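Local atomic coordinates of D-3-phosphoglycerate dehydrogenase-related protein (PDB entry 4S1V), a protein that probably catalyses the NAD-dependent interconversion of a D-2-hydroxyacid and its 2-oxoacid, as D-3-phosphoglycerate dehydrogenases do. Residues Ala203-Leu208 against Asp231-Asn236; Leu71-Gln76 against Thr95-Ile100; Ala261-Glu266 against Pro287-Val292. One frame throughout, in Å; residues are numbered along the deposited sequence.

Interaction 1. Residues Ala203-Leu208 against Asp231-Asn236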
loop_
_atom_site.group_PDB
_atom_site.type_symbol
_atom_site.label_atom_id
_atom_site.label_comp_id
_atom_site.label_asym_id
_atom_site.label_seq_id
_atom_site.Cartn_x
_atom_site.Cartn_y
_atom_site.Cartn_z
ATOM N N ALA C 203 -14.480 11.399 25.571
ATOM C CA ALA C 203 -13.039 11.161 25.445
ATOM C C ALA C 203 -12.624 11.147 23.978
ATOM O O ALA C 203 -13.269 10.499 23.164
ATOM C CB ALA C 203 -12.647 9.862 26.125
ATOM N N ASP C 204 -11.576 11.895 23.639
ATOM C CA ASP C 204 -10.971 11.796 22.309
ATOM C C ASP C 204 -9.991 10.632 22.257
ATOM O O ASP C 204 -9.955 9.874 21.289
ATOM C CB ASP C 204 -10.257 13.097 21.941
ATOM C CG ASP C 204 -11.216 14.250 21.766
ATOM O OD1 ASP C 204 -12.108 14.135 20.911
ATOM O OD2 ASP C 204 -11.081 15.270 22.480
ATOM N N VAL C 205 -9.185 10.519 23.308
ATOM C CA VAL C 205 -8.293 9.390 23.504
ATOM C C VAL C 205 -8.722 8.751 24.819
ATOM O O VAL C 205 -8.778 9.423 25.853
ATOM C CB VAL C 205 -6.817 9.835 23.565
ATOM C CG1 VAL C 205 -5.905 8.648 23.872
ATOM C CG2 VAL C 205 -6.409 10.503 22.255
ATOM N N LEU C 206 -9.046 7.466 24.770
ATOM C CA LEU C 206 -9.538 6.755 25.939
ATOM C C LEU C 206 -8.616 5.581 26.277
ATOM O O LEU C 206 -8.445 4.666 25.463
ATOM C CB LEU C 206 -10.962 6.268 25.676
ATOM C CG LEU C 206 -11.823 5.771 26.837
ATOM C CD1 LEU C 206 -13.297 5.895 26.456
ATOM C CD2 LEU C 206 -11.497 4.333 27.197
ATOM N N SER C 207 -8.040 5.610 27.482
ATOM C CA SER C 207 -7.063 4.602 27.898
ATOM C C SER C 207 -7.507 3.838 29.145
ATOM O O SER C 207 -7.911 4.444 30.144
ATOM C CB SER C 207 -5.698 5.249 28.130
ATOM O OG SER C 207 -4.667 4.280 28.112
ATOM N N LEU C 208 -7.430 2.507 29.082
ATOM C CA LEU C 208 -7.801 1.651 30.207
ATOM C C LEU C 208 -6.613 1.337 31.102
ATOM O O LEU C 208 -5.567 0.865 30.622
ATOM C CB LEU C 208 -8.404 0.333 29.710
ATOM C CG LEU C 208 -9.633 0.376 28.791
ATOM C CD1 LEU C 208 -10.112 -1.040 28.495
ATOM C CD2 LEU C 208 -10.764 1.196 29.404
ATOM N N ASP C 231 -13.887 9.726 15.366
ATOM C CA ASP C 231 -12.447 9.877 15.145
ATOM C C ASP C 231 -11.653 9.655 16.443
ATOM O O ASP C 231 -10.547 10.178 16.594
ATOM C CB ASP C 231 -12.130 11.264 14.558
ATOM C CG ASP C 231 -12.526 12.413 15.493
ATOM O OD1 ASP C 231 -13.208 12.166 16.515
ATOM O OD2 ASP C 231 -12.158 13.571 15.203
ATOM N N SER C 232 -12.225 8.896 17.380
ATOM C CA SER C 232 -11.589 8.668 18.681
ATOM C C SER C 232 -10.473 7.620 18.603
ATOM O O SER C 232 -10.375 6.858 17.629
ATOM C CB SER C 232 -12.626 8.267 19.731
ATOM O OG SER C 232 -13.291 7.066 19.373
ATOM N N LEU C 233 -9.631 7.602 19.626
ATOM C CA LEU C 233 -8.604 6.569 19.762
ATOM C C LEU C 233 -8.765 5.781 21.061
ATOM O O LEU C 233 -8.672 6.341 22.152
ATOM C CB LEU C 233 -7.194 7.169 19.664
ATOM C CG LEU C 233 -6.038 6.250 20.106
ATOM C CD1 LEU C 233 -5.816 5.087 19.138
ATOM C CD2 LEU C 233 -4.766 7.065 20.285
ATOM N N PHE C 234 -8.999 4.479 20.925
ATOM C CA PHE C 234 -9.172 3.609 22.077
ATOM C C PHE C 234 -7.871 2.885 22.396
ATOM O O PHE C 234 -7.248 2.297 21.519
ATOM C CB PHE C 234 -10.288 2.603 21.812
ATOM C CG PHE C 234 -10.519 1.646 22.936
ATOM C CD1 PHE C 234 -11.320 2.001 24.008
ATOM C CD2 PHE C 234 -9.938 0.379 22.916
ATOM C CE1 PHE C 234 -11.548 1.113 25.050
ATOM C CE2 PHE C 234 -10.152 -0.511 23.959
ATOM C CZ PHE C 234 -10.967 -0.145 25.026
ATOM N N VAL C 235 -7.472 2.926 23.658
ATOM C CA VAL C 235 -6.178 2.370 24.056
ATOM C C VAL C 235 -6.347 1.335 25.162
ATOM O O VAL C 235 -6.941 1.619 26.206
ATOM C CB VAL C 235 -5.201 3.469 24.522
ATOM C CG1 VAL C 235 -3.803 2.896 24.715
ATOM C CG2 VAL C 235 -5.150 4.618 23.519
ATOM N N ASN C 236 -5.820 0.136 24.935
ATOM C CA ASN C 236 -5.800 -0.875 25.986
ATOM C C ASN C 236 -4.404 -1.446 26.210
ATOM O O ASN C 236 -3.929 -2.263 25.410
ATOM C CB ASN C 236 -6.799 -1.991 25.675
ATOM C CG ASN C 236 -7.127 -2.859 26.885
ATOM O OD1 ASN C 236 -6.613 -2.657 27.996
ATOM N ND2 ASN C 236 -8.004 -3.836 26.673
HETATM O O HOH W 1 -11.698 12.302 18.720
HETATM O O HOH W 2 -4.335 1.509 28.389
#
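Strands 205-208 and 233-236 run parallel, their axes 13° apart and V205, L206 and S207 level with L233, F234 and V235, in the central sheet of the Rossmann-type nucleotide-binding domain. Four backbone bonds join them: L233 N to D204 O, L206 N to L233 O, V235 N to L206 O and L208 N to V235 O, the shortest being V235 N to L206 O at 2.7 Å. On one face V205 and V235, branched at CB and well suited to extended chain, meet through V205 CG1 and V235 CG2 at 4.1 Å, and V205 CG1 also reaches L233 CD2; helix 104-119 packs over L233 and V235. The other face is built round the F234 ring. With CG anti to the backbone N (chi1 179°), the ring leans toward the neighbouring strand, where L206 CD2 comes obliquely to F234 CE1 at 3.9 Å and L208 CD1 to F234 CZ at 3.7 Å. The same L208 methyl also touches the amide carbon of N236, whose OD1 and ND2 are bound by S238 N and R239 O. S207, small enough to lie beside V235 CB, shares a water with L208 O, 2.8 Å from S207 OG. At the N-terminal end another water lies 2.9 Å from D204 OD1 and 2.7 Å from D231 OD1. Apolar side chains thus pack both faces, while the two aspartates are held by water, salt bridges to K229 (D204) and R143 (D231) and, for D204 OD2, T149 N, which probably ease their mutual repulsion.

Interaction 2. Residues Leu71-Gln76 against Thr95-Ile100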
loop_
_atom_site.group_PDB
_atom_site.type_symbol
_atom_site.label_atom_id
_atom_site.label_comp_id
_atom_site.label_asym_id
_atom_site.label_seq_id
_atom_site.Cartn_x
_atom_site.Cartn_y
_atom_site.Cartn_z
ATOM N N LEU C 71 9.415 -30.068 41.720
ATOM C CA LEU C 71 9.216 -28.626 41.889
ATOM C C LEU C 71 8.962 -28.246 43.348
ATOM O O LEU C 71 8.029 -28.746 43.973
ATOM C CB LEU C 71 8.060 -28.133 41.007
ATOM C CG LEU C 71 7.822 -26.619 40.916
ATOM C CD1 LEU C 71 9.049 -25.880 40.396
ATOM C CD2 LEU C 71 6.599 -26.308 40.064
ATOM N N LYS C 72 9.793 -27.351 43.880
ATOM C CA LYS C 72 9.646 -26.877 45.256
ATOM C C LYS C 72 9.239 -25.406 45.289
ATOM O O LYS C 72 8.491 -24.981 46.170
ATOM C CB LYS C 72 10.942 -27.093 46.054
ATOM C CG LYS C 72 11.438 -28.538 46.074
ATOM C CD LYS C 72 12.555 -28.774 47.092
ATOM C CE LYS C 72 13.911 -28.266 46.604
ATOM N NZ LYS C 72 15.018 -28.597 47.548
ATOM N N LEU C 73 9.722 -24.638 44.316
ATOM C CA LEU C 73 9.493 -23.200 44.314
ATOM C C LEU C 73 9.059 -22.624 42.968
ATOM O O LEU C 73 9.614 -22.951 41.920
ATOM C CB LEU C 73 10.752 -22.469 44.794
ATOM C CG LEU C 73 10.822 -20.955 44.572
ATOM C CD1 LEU C 73 9.951 -20.222 45.585
ATOM C CD2 LEU C 73 12.265 -20.474 44.645
ATOM N N ILE C 74 8.063 -21.748 43.020
ATOM C CA ILE C 74 7.795 -20.839 41.921
ATOM C C ILE C 74 8.119 -19.416 42.383
ATOM O O ILE C 74 7.556 -18.936 43.362
ATOM C CB ILE C 74 6.340 -20.942 41.455
ATOM C CG1 ILE C 74 6.106 -22.307 40.790
ATOM C CG2 ILE C 74 6.006 -19.791 40.512
ATOM C CD1 ILE C 74 4.653 -22.609 40.500
ATOM N N SER C 75 9.038 -18.754 41.686
ATOM C CA SER C 75 9.358 -17.362 41.996
ATOM C C SER C 75 8.782 -16.455 40.922
ATOM O O SER C 75 9.203 -16.502 39.768
ATOM C CB SER C 75 10.869 -17.151 42.139
ATOM O OG SER C 75 11.161 -15.809 42.529
ATOM N N GLN C 76 7.810 -15.642 41.318
ATOM C CA GLN C 76 7.064 -14.797 40.405
ATOM C C GLN C 76 7.759 -13.453 40.237
ATOM O O GLN C 76 8.151 -12.822 41.224
ATOM C CB GLN C 76 5.637 -14.604 40.944
ATOM C CG GLN C 76 4.701 -13.798 40.057
ATOM C CD GLN C 76 4.456 -14.465 38.713
ATOM O OE1 GLN C 76 3.920 -15.566 38.653
ATOM N NE2 GLN C 76 4.852 -13.798 37.632
ATOM N N THR C 95 6.004 -23.845 47.081
ATOM C CA THR C 95 6.088 -22.484 47.598
ATOM C C THR C 95 6.021 -21.504 46.430
ATOM O O THR C 95 6.718 -21.675 45.425
ATOM C CB THR C 95 7.400 -22.254 48.385
ATOM O OG1 THR C 95 7.551 -23.279 49.367
ATOM C CG2 THR C 95 7.399 -20.892 49.102
ATOM N N VAL C 96 5.163 -20.495 46.568
ATOM C CA VAL C 96 5.093 -19.391 45.616
ATOM C C VAL C 96 5.559 -18.103 46.287
ATOM O O VAL C 96 4.948 -17.636 47.247
ATOM C CB VAL C 96 3.670 -19.210 45.051
ATOM C CG1 VAL C 96 3.594 -17.983 44.145
ATOM C CG2 VAL C 96 3.249 -20.454 44.285
ATOM N N LEU C 97 6.650 -17.541 45.782
ATOM C CA LEU C 97 7.137 -16.250 46.265
ATOM C C LEU C 97 6.938 -15.177 45.191
ATOM O O LEU C 97 7.125 -15.438 43.998
ATOM C CB LEU C 97 8.614 -16.344 46.682
ATOM C CG LEU C 97 8.976 -17.269 47.859
ATOM C CD1 LEU C 97 10.488 -17.461 47.983
ATOM C CD2 LEU C 97 8.407 -16.732 49.167
ATOM N N GLU C 98 6.554 -13.975 45.615
ATOM C CA GLU C 98 6.353 -12.887 44.664
ATOM C C GLU C 98 7.362 -11.754 44.786
ATOM O O GLU C 98 7.894 -11.492 45.873
ATOM C CB GLU C 98 4.905 -12.376 44.651
ATOM C CG GLU C 98 4.305 -11.948 45.979
ATOM C CD GLU C 98 2.888 -11.403 45.821
ATOM O OE1 GLU C 98 2.245 -11.661 44.780
ATOM O OE2 GLU C 98 2.408 -10.707 46.738
ATOM N N GLY C 99 7.624 -11.096 43.662
ATOM C CA GLY C 99 8.583 -10.005 43.611
ATOM C C GLY C 99 7.930 -8.634 43.618
ATOM O O GLY C 99 6.868 -8.427 44.226
ATOM N N ILE C 100 8.583 -7.697 42.941
ATOM C CA ILE C 100 8.138 -6.320 42.888
ATOM C C ILE C 100 8.249 -5.861 41.443
ATOM O O ILE C 100 9.032 -6.423 40.675
ATOM C CB ILE C 100 8.987 -5.398 43.801
ATOM C CG1 ILE C 100 10.473 -5.444 43.400
ATOM C CG2 ILE C 100 8.788 -5.759 45.275
ATOM C CD1 ILE C 100 11.357 -4.394 44.058
HETATM O O HOH W 3 9.687 -13.694 43.508
#
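The flat peptide units of L73 to S75 and T95 to L97 join into one parallel sheet, with L73, S75, T95 and L97 on one face, I74 and V96 on the other, and strand 95-98 at one edge of that sheet. This is the last beta-alpha-beta crossover of a five-stranded flavodoxin-like domain, as in the substrate-binding half of D-2-hydroxyacid dehydrogenases; helix 86-91 makes the connection. The backbone bonds are T95 N to K72 O, I74 N to T95 O, L97 N to I74 O and Q76 N to L97 O, the last almost straight, with 176° at the hydrogen. On the first face L73 meets L97 at about a right angle, L73 CD1 to L97 CD1 3.7 Å. With CG anti to the backbone N (chi1 167°), L73 leans toward the partner strand, and the second torsion brings its CD1 3.5 Å from T95 O. F311 of helix 294-312 covers L73 and T95. On the second face the branched I74 and V96 suit the extended backbone and pack under C89 of helix 86-91, I74 CB meeting V96 CG2 at 4.2 Å. Q76 lays its CB 3.5 Å from L97 O, then bends at chi2 so that its amide runs off to H83 and to R55 O. The bond from G99 N to Q76 O is weak. S75, a small polar residue, gives its hydroxyl to A304 O, and a water 2.8 Å from S75 OG donates to it and, at 2.9 Å, to Q76 O.

Interaction 3. Residues Ala261-Glu266 against Pro287-Val292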
loop_
_atom_site.group_PDB
_atom_site.type_symbol
_atom_site.label_atom_id
_atom_site.label_comp_id
_atom_site.label_asym_id
_atom_site.label_seq_id
_atom_site.Cartn_x
_atom_site.Cartn_y
_atom_site.Cartn_z
ATOM N N ALA C 261 -5.288 1.293 19.782
ATOM C CA ALA C 261 -3.933 0.850 20.039
ATOM C C ALA C 261 -4.004 -0.144 21.196
ATOM O O ALA C 261 -4.589 0.160 22.237
ATOM C CB ALA C 261 -3.049 2.036 20.393
ATOM N N VAL C 262 -3.449 -1.338 20.998
ATOM C CA VAL C 262 -3.472 -2.381 22.027
ATOM C C VAL C 262 -2.095 -3.007 22.265
ATOM O O VAL C 262 -1.294 -3.151 21.337
ATOM C CB VAL C 262 -4.529 -3.480 21.744
ATOM C CG1 VAL C 262 -5.934 -2.918 21.888
ATOM C CG2 VAL C 262 -4.337 -4.103 20.365
ATOM N N ASP C 263 -1.833 -3.368 23.517
ATOM C CA ASP C 263 -0.590 -4.023 23.920
ATOM C C ASP C 263 -0.890 -5.460 24.321
ATOM O O ASP C 263 0.014 -6.275 24.513
ATOM C CB ASP C 263 0.020 -3.266 25.114
ATOM C CG ASP C 263 1.500 -3.577 25.326
ATOM O OD1 ASP C 263 2.236 -3.691 24.326
ATOM O OD2 ASP C 263 1.938 -3.699 26.496
ATOM N N VAL C 264 -2.178 -5.755 24.441
ATOM C CA VAL C 264 -2.663 -6.943 25.127
ATOM C C VAL C 264 -3.804 -7.607 24.349
ATOM O O VAL C 264 -4.525 -6.940 23.600
ATOM C CB VAL C 264 -3.115 -6.603 26.568
ATOM C CG1 VAL C 264 -1.912 -6.245 27.428
ATOM C CG2 VAL C 264 -4.123 -5.461 26.567
ATOM N N TYR C 265 -3.945 -8.923 24.521
ATOM C CA TYR C 265 -4.833 -9.751 23.695
ATOM C C TYR C 265 -5.412 -10.901 24.513
ATOM O O TYR C 265 -4.856 -11.280 25.550
ATOM C CB TYR C 265 -4.079 -10.305 22.470
ATOM C CG TYR C 265 -3.237 -9.254 21.760
ATOM C CD1 TYR C 265 -1.937 -8.987 22.178
ATOM C CD2 TYR C 265 -3.761 -8.502 20.700
ATOM C CE1 TYR C 265 -1.172 -8.025 21.560
ATOM C CE2 TYR C 265 -2.992 -7.537 20.069
ATOM C CZ TYR C 265 -1.702 -7.308 20.510
ATOM O OH TYR C 265 -0.927 -6.357 19.909
ATOM N N GLU C 266 -6.527 -11.454 24.049
ATOM C CA GLU C 266 -7.174 -12.573 24.745
ATOM C C GLU C 266 -6.276 -13.798 24.858
ATOM O O GLU C 266 -6.248 -14.464 25.895
ATOM C CB GLU C 266 -8.501 -12.937 24.085
ATOM C CG GLU C 266 -9.671 -12.125 24.619
ATOM C CD GLU C 266 -11.009 -12.830 24.445
ATOM O OE1 GLU C 266 -11.039 -13.964 23.919
ATOM O OE2 GLU C 266 -12.039 -12.242 24.837
ATOM N N PRO C 287 3.323 -6.186 20.877
ATOM C CA PRO C 287 3.415 -7.501 21.522
ATOM C C PRO C 287 3.673 -7.487 23.044
ATOM O O PRO C 287 4.736 -7.909 23.510
ATOM C CB PRO C 287 4.580 -8.159 20.778
ATOM C CG PRO C 287 5.474 -7.020 20.419
ATOM C CD PRO C 287 4.578 -5.834 20.179
ATOM N N HIS C 288 2.683 -7.027 23.798
ATOM C CA HIS C 288 2.758 -6.892 25.256
ATOM C C HIS C 288 4.066 -6.331 25.742
ATOM O O HIS C 288 4.777 -6.956 26.526
ATOM C CB HIS C 288 2.377 -8.191 25.966
ATOM C CG HIS C 288 1.790 -7.980 27.354
ATOM N ND1 HIS C 288 0.949 -8.855 27.925
ATOM C CD2 HIS C 288 1.949 -6.932 28.270
ATOM C CE1 HIS C 288 0.590 -8.410 29.146
ATOM N NE2 HIS C 288 1.203 -7.232 29.358
ATOM N N LEU C 289 4.382 -5.128 25.276
ATOM C CA LEU C 289 5.656 -4.478 25.582
ATOM C C LEU C 289 5.705 -3.688 26.894
ATOM O O LEU C 289 6.793 -3.423 27.400
ATOM C CB LEU C 289 6.069 -3.563 24.425
ATOM C CG LEU C 289 6.338 -4.228 23.071
ATOM C CD1 LEU C 289 6.580 -3.161 22.011
ATOM C CD2 LEU C 289 7.526 -5.177 23.168
ATOM N N GLY C 290 4.544 -3.312 27.438
ATOM C CA GLY C 290 4.481 -2.455 28.634
ATOM C C GLY C 290 5.654 -2.653 29.586
ATOM O O GLY C 290 6.440 -1.725 29.830
ATOM N N TYR C 291 5.792 -3.874 30.095
ATOM C CA TYR C 291 6.805 -4.176 31.103
ATOM C C TYR C 291 8.145 -4.659 30.528
ATOM O O TYR C 291 9.101 -4.883 31.270
ATOM C CB TYR C 291 6.254 -5.172 32.141
ATOM C CG TYR C 291 5.859 -6.532 31.608
ATOM C CD1 TYR C 291 6.812 -7.545 31.451
ATOM C CD2 TYR C 291 4.537 -6.822 31.292
ATOM C CE1 TYR C 291 6.469 -8.791 30.965
ATOM C CE2 TYR C 291 4.177 -8.079 30.817
ATOM C CZ TYR C 291 5.153 -9.056 30.658
ATOM O OH TYR C 291 4.824 -10.306 30.196
ATOM N N VAL C 292 8.210 -4.801 29.210
ATOM C CA VAL C 292 9.377 -5.373 28.540
ATOM C C VAL C 292 10.371 -4.249 28.245
ATOM O O VAL C 292 10.265 -3.562 27.234
ATOM C CB VAL C 292 8.963 -6.121 27.252
ATOM C CG1 VAL C 292 10.162 -6.815 26.607
ATOM C CG2 VAL C 292 7.874 -7.140 27.574
#
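G290 N donates to D263 OD2 at 2.8 Å, and L289 N reaches D263 OD1 at the same 2.8 Å, so both oxygens of one carboxylate are held by successive backbone N-H groups. The site lies beyond the C-terminal ends of the parallel strands in the Rossmann-type domain, where D263 follows strand 259-262 and L289 to V292 form a type I turn. Both donors come from the syn side, about 20° out of the carboxylate plane, and two bonds on one flat group fix its rotation. Aspartate suits the place because its short chain, with CG anti to the backbone N (chi1 -162°), brings both oxygens within bonding distance of the turn's N-H groups. G290, lacking a CB, can bring its N-H close without crowding OD2. A weak bond from H288 N to D263 O adds a third link. H288 itself binds E268 through ND1, consistent with the His-Glu pair of this family, in which the histidine probably serves as acid-base and the glutamate supports it. Its imidazole is sandwiched: Y291 CE2 lies off centre toward the rim of one face, and V264 covers the other. From a second subunit, Q134 and R119 bind P287 O and G290 O. The branched V264 sends a single methyl to the ring in a CH-pi contact, CG1 standing 3.7 Å from the H288 ring centroid and only 10° off the ring normal.

From the N terminus, interaction 2 comes first, closing the crossover through helix 86-91 at the edge of the five-stranded sheet. The chain then passes along helix 104-119 into the seven-stranded sheet, where interaction 1 closes the crossover through helix 222-226. Interaction 3 follows, joining the end of strand 259-262 to the loop after strand 283-285. The three lie in series, none nested or crossed. Interactions 1 and 3 touch, since F234 and N236 pair with A261 between neighbouring strands, whereas the centres of interactions 1 and 2 are 36 Å apart. Helix 294-312, starting just after 287-292, returns to pack on L73 and T95, tying the two domains together.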